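PDB 3MKV: putative amidohydrolase from Unidentified, which probably acts as a zinc-dependent prolidase of the amidohydrolase superfamily, hydrolysing dipeptides that end in proline. Local coordinates for residues 62-67 against 104-109. Residues are numbered along the deposited sequence; the frame is centred on the assembly and turned at random.
With ZN (zinc ion), chain I.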
ATOM      1  N   ILE A  62      -4.149 -27.482 -38.728  1.00 54.73           N
ATOM      2  CA  ILE A  62      -4.082 -27.051 -37.331  1.00 48.04           C
ATOM      3  C   ILE A  62      -2.651 -26.655 -36.955  1.00 49.19           C
ATOM      4  O   ILE A  62      -1.721 -27.427 -37.150  1.00 51.40           O
ATOM      5  CB  ILE A  62      -4.573 -28.187 -36.395  1.00 52.83           C
ATOM      6  CG1 ILE A  62      -5.952 -28.690 -36.854  1.00 41.50           C
ATOM      7  CG2 ILE A  62      -4.585 -27.734 -34.930  1.00 51.23           C
ATOM      8  CD1 ILE A  62      -6.579 -29.737 -35.946  1.00 34.94           C
ATOM      9  N   ASP A  63      -2.470 -25.446 -36.430  1.00 50.56           N
ATOM     10  CA  ASP A  63      -1.159 -25.048 -35.900  1.00 50.30           C
ATOM     11  C   ASP A  63      -1.190 -24.917 -34.373  1.00 52.55           C
ATOM     12  O   ASP A  63      -1.963 -24.123 -33.811  1.00 42.38           O
ATOM     13  CB  ASP A  63      -0.645 -23.759 -36.549  1.00 45.59           C
ATOM     14  CG  ASP A  63       0.774 -23.430 -36.132  1.00 49.33           C
ATOM     15  OD1 ASP A  63       1.192 -23.857 -35.035  1.00 48.88           O
ATOM     16  OD2 ASP A  63       1.480 -22.736 -36.894  1.00 49.13           O
ATOM     17  N   LEU A  64      -0.336 -25.705 -33.715  1.00 52.93           N
ATOM     18  CA  LEU A  64      -0.399 -25.891 -32.267  1.00 49.03           C
ATOM     19  C   LEU A  64       0.428 -24.880 -31.492  1.00 47.63           C
ATOM     20  O   LEU A  64       0.456 -24.907 -30.261  1.00 50.95           O
ATOM     21  CB  LEU A  64       0.046 -27.305 -31.888  1.00 50.33           C
ATOM     22  CG  LEU A  64      -0.933 -28.458 -32.094  1.00 50.62           C
ATOM     23  CD1 LEU A  64      -0.318 -29.776 -31.591  1.00 31.42           C
ATOM     24  CD2 LEU A  64      -2.252 -28.165 -31.382  1.00 45.70           C
ATOM     25  N   HIS A  65       1.103 -23.985 -32.199  1.00 46.56           N
ATOM     26  CA  HIS A  65       1.955 -23.009 -31.524  1.00 46.15           C
ATOM     27  C   HIS A  65       2.081 -21.701 -32.292  1.00 46.51           C
ATOM     28  O   HIS A  65       3.006 -21.504 -33.059  1.00 53.79           O
ATOM     29  CB  HIS A  65       3.346 -23.594 -31.236  1.00 42.19           C
ATOM     30  CG  HIS A  65       4.107 -22.842 -30.192  1.00 42.39           C
ATOM     31  ND1 HIS A  65       4.552 -23.427 -29.026  1.00 49.40           N
ATOM     32  CD2 HIS A  65       4.485 -21.544 -30.128  1.00 44.44           C
ATOM     33  CE1 HIS A  65       5.173 -22.523 -28.290  1.00 43.87           C
ATOM     34  NE2 HIS A  65       5.144 -21.371 -28.936  1.00 37.31           N
ATOM     35  N   VAL A  66       1.144 -20.797 -32.072  1.00 50.80           N
ATOM     36  CA  VAL A  66       1.252 -19.469 -32.648  1.00 47.84           C
ATOM     37  C   VAL A  66       1.168 -18.433 -31.541  1.00 46.15           C
ATOM     38  O   VAL A  66       0.737 -18.726 -30.426  1.00 45.25           O
ATOM     39  CB  VAL A  66       0.134 -19.193 -33.714  1.00 47.67           C
ATOM     40  CG1 VAL A  66       0.189 -20.219 -34.827  1.00 40.09           C
ATOM     41  CG2 VAL A  66      -1.239 -19.207 -33.073  1.00 42.18           C
ATOM     42  N   HIS A  67       1.604 -17.223 -31.859  1.00 46.98           N
ATOM     43  CA  HIS A  67       1.335 -16.062 -31.029  1.00 44.69           C
ATOM     44  C   HIS A  67       0.669 -14.998 -31.886  1.00 45.63           C
ATOM     45  O   HIS A  67       1.304 -14.338 -32.698  1.00 44.98           O
ATOM     46  CB  HIS A  67       2.621 -15.540 -30.400  1.00 40.03           C
ATOM     47  CG  HIS A  67       3.301 -16.546 -29.526  1.00 44.77           C
ATOM     48  ND1 HIS A  67       2.860 -16.845 -28.256  1.00 43.90           N
ATOM     49  CD2 HIS A  67       4.381 -17.333 -29.744  1.00 53.17           C
ATOM     50  CE1 HIS A  67       3.642 -17.766 -27.726  1.00 45.37           C
ATOM     51  NE2 HIS A  67       4.570 -18.085 -28.611  1.00 54.39           N
ATOM     52  N   THR A 104      -7.787 -24.045 -37.486  1.00 52.06           N
ATOM     53  CA  THR A 104      -7.673 -23.998 -36.035  1.00 51.38           C
ATOM     54  C   THR A 104      -6.228 -23.698 -35.664  1.00 50.69           C
ATOM     55  O   THR A 104      -5.299 -24.161 -36.333  1.00 48.99           O
ATOM     56  CB  THR A 104      -8.098 -25.320 -35.355  1.00 50.84           C
ATOM     57  OG1 THR A 104      -9.481 -25.582 -35.612  1.00 37.90           O
ATOM     58  CG2 THR A 104      -7.893 -25.229 -33.846  1.00 48.41           C
ATOM     59  N   VAL A 105      -6.041 -22.907 -34.611  1.00 45.86           N
ATOM     60  CA  VAL A 105      -4.715 -22.737 -34.031  1.00 46.68           C
ATOM     61  C   VAL A 105      -4.731 -22.796 -32.505  1.00 48.81           C
ATOM     62  O   VAL A 105      -5.725 -22.444 -31.858  1.00 46.15           O
ATOM     63  CB  VAL A 105      -4.056 -21.433 -34.484  1.00 48.90           C
ATOM     64  CG1 VAL A 105      -3.733 -21.491 -35.986  1.00 41.58           C
ATOM     65  CG2 VAL A 105      -4.955 -20.227 -34.127  1.00 51.18           C
ATOM     66  N   ARG A 106      -3.623 -23.257 -31.934  1.00 51.39           N
ATOM     67  CA  ARG A 106      -3.436 -23.172 -30.494  1.00 46.36           C
ATOM     68  C   ARG A 106      -2.473 -22.039 -30.238  1.00 49.80           C
ATOM     69  O   ARG A 106      -1.321 -22.068 -30.689  1.00 47.00           O
ATOM     70  CB  ARG A 106      -2.889 -24.477 -29.915  1.00 48.14           C
ATOM     71  CG  ARG A 106      -2.937 -24.542 -28.395  1.00 38.70           C
ATOM     72  CD  ARG A 106      -2.370 -25.848 -27.892  1.00 43.25           C
ATOM     73  NE  ARG A 106      -0.954 -25.982 -28.232  1.00 42.92           N
ATOM     74  CZ  ARG A 106      -0.147 -26.884 -27.692  1.00 42.53           C
ATOM     75  NH1 ARG A 106      -0.620 -27.715 -26.778  1.00 44.12           N
ATOM     76  NH2 ARG A 106       1.127 -26.950 -28.058  1.00 47.03           N
ATOM     77  N   ASP A 107      -2.953 -21.020 -29.535  1.00 53.62           N
ATOM     78  CA  ASP A 107      -2.102 -19.893 -29.218  1.00 53.20           C
ATOM     79  C   ASP A 107      -1.329 -20.184 -27.936  1.00 51.54           C
ATOM     80  O   ASP A 107      -1.910 -20.542 -26.907  1.00 49.56           O
ATOM     81  CB  ASP A 107      -2.897 -18.591 -29.121  1.00 51.34           C
ATOM     82  CG  ASP A 107      -2.007 -17.397 -28.858  1.00 57.52           C
ATOM     83  OD1 ASP A 107      -1.544 -17.236 -27.710  1.00 67.22           O
ATOM     84  OD2 ASP A 107      -1.757 -16.622 -29.798  1.00 61.51           O
ATOM     85  N   ALA A 108      -0.011 -20.039 -28.019  1.00 49.32           N
ATOM     86  CA  ALA A 108       0.880 -20.493 -26.974  1.00 49.55           C
ATOM     87  C   ALA A 108       1.196 -19.406 -25.946  1.00 53.07           C
ATOM     88  O   ALA A 108       1.968 -19.630 -25.023  1.00 57.96           O
ATOM     89  CB  ALA A 108       2.161 -21.044 -27.595  1.00 51.95           C
ATOM     90  N   GLY A 109       0.593 -18.233 -26.097  1.00 52.47           N
ATOM     91  CA  GLY A 109       0.802 -17.165 -25.145  1.00 49.60           C
ATOM     92  C   GLY A 109       0.485 -15.803 -25.723  1.00 56.48           C
ATOM     93  O   GLY A 109       1.018 -15.417 -26.776  1.00 52.41           O
TER
HETATM   94 ZN    ZN I 425       6.037 -19.557 -28.594  1.00 59.68          ZN
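H67 and G109 show how a second-shell carbonyl fixes a metal ligand. ND1 of H67 donates to G109 O at 2.8 Å, on a carbonyl lone pair and close to the imidazole plane, so the ring can scarcely turn while its NE2 binds zinc at 2.1 Å. The companion ligand, H65, is steadied differently: A108 CB sits over the centre of its ring in a CH-pi contact, 3.3 Å from the centroid, and ND1 is hydrogen-bonded to E253. D326 and the carboxylated K193 complete this zinc site, K193 also binding the second zinc. Behind the ligands, R106 NE donates to L64 O at 2.7 Å in the guanidinium plane, with a weak second bond from NH2; a bend at chi3 (63°) brings the group round to that carbonyl, while L64 CD2 lies over one guanidinium face. R106 also forms a salt bridge with E253, linking this layer to H65. Parallel strand bonds carry the frame, among them R106 N to D63 O and A108 N to V66 O, the latter 2.8 Å long. Between D63 and V66 the register slips by one residue, a beta bulge, and an Asx turn from D63 OD1 to H65 N (2.8 Å) braces the corner, D63 OD2 bonding T325 and Q335. One strand end thus delivers the His-X-His motif characteristic of the amidohydrolase TIM barrel, braced by its parallel neighbour and here serving a binuclear zinc site.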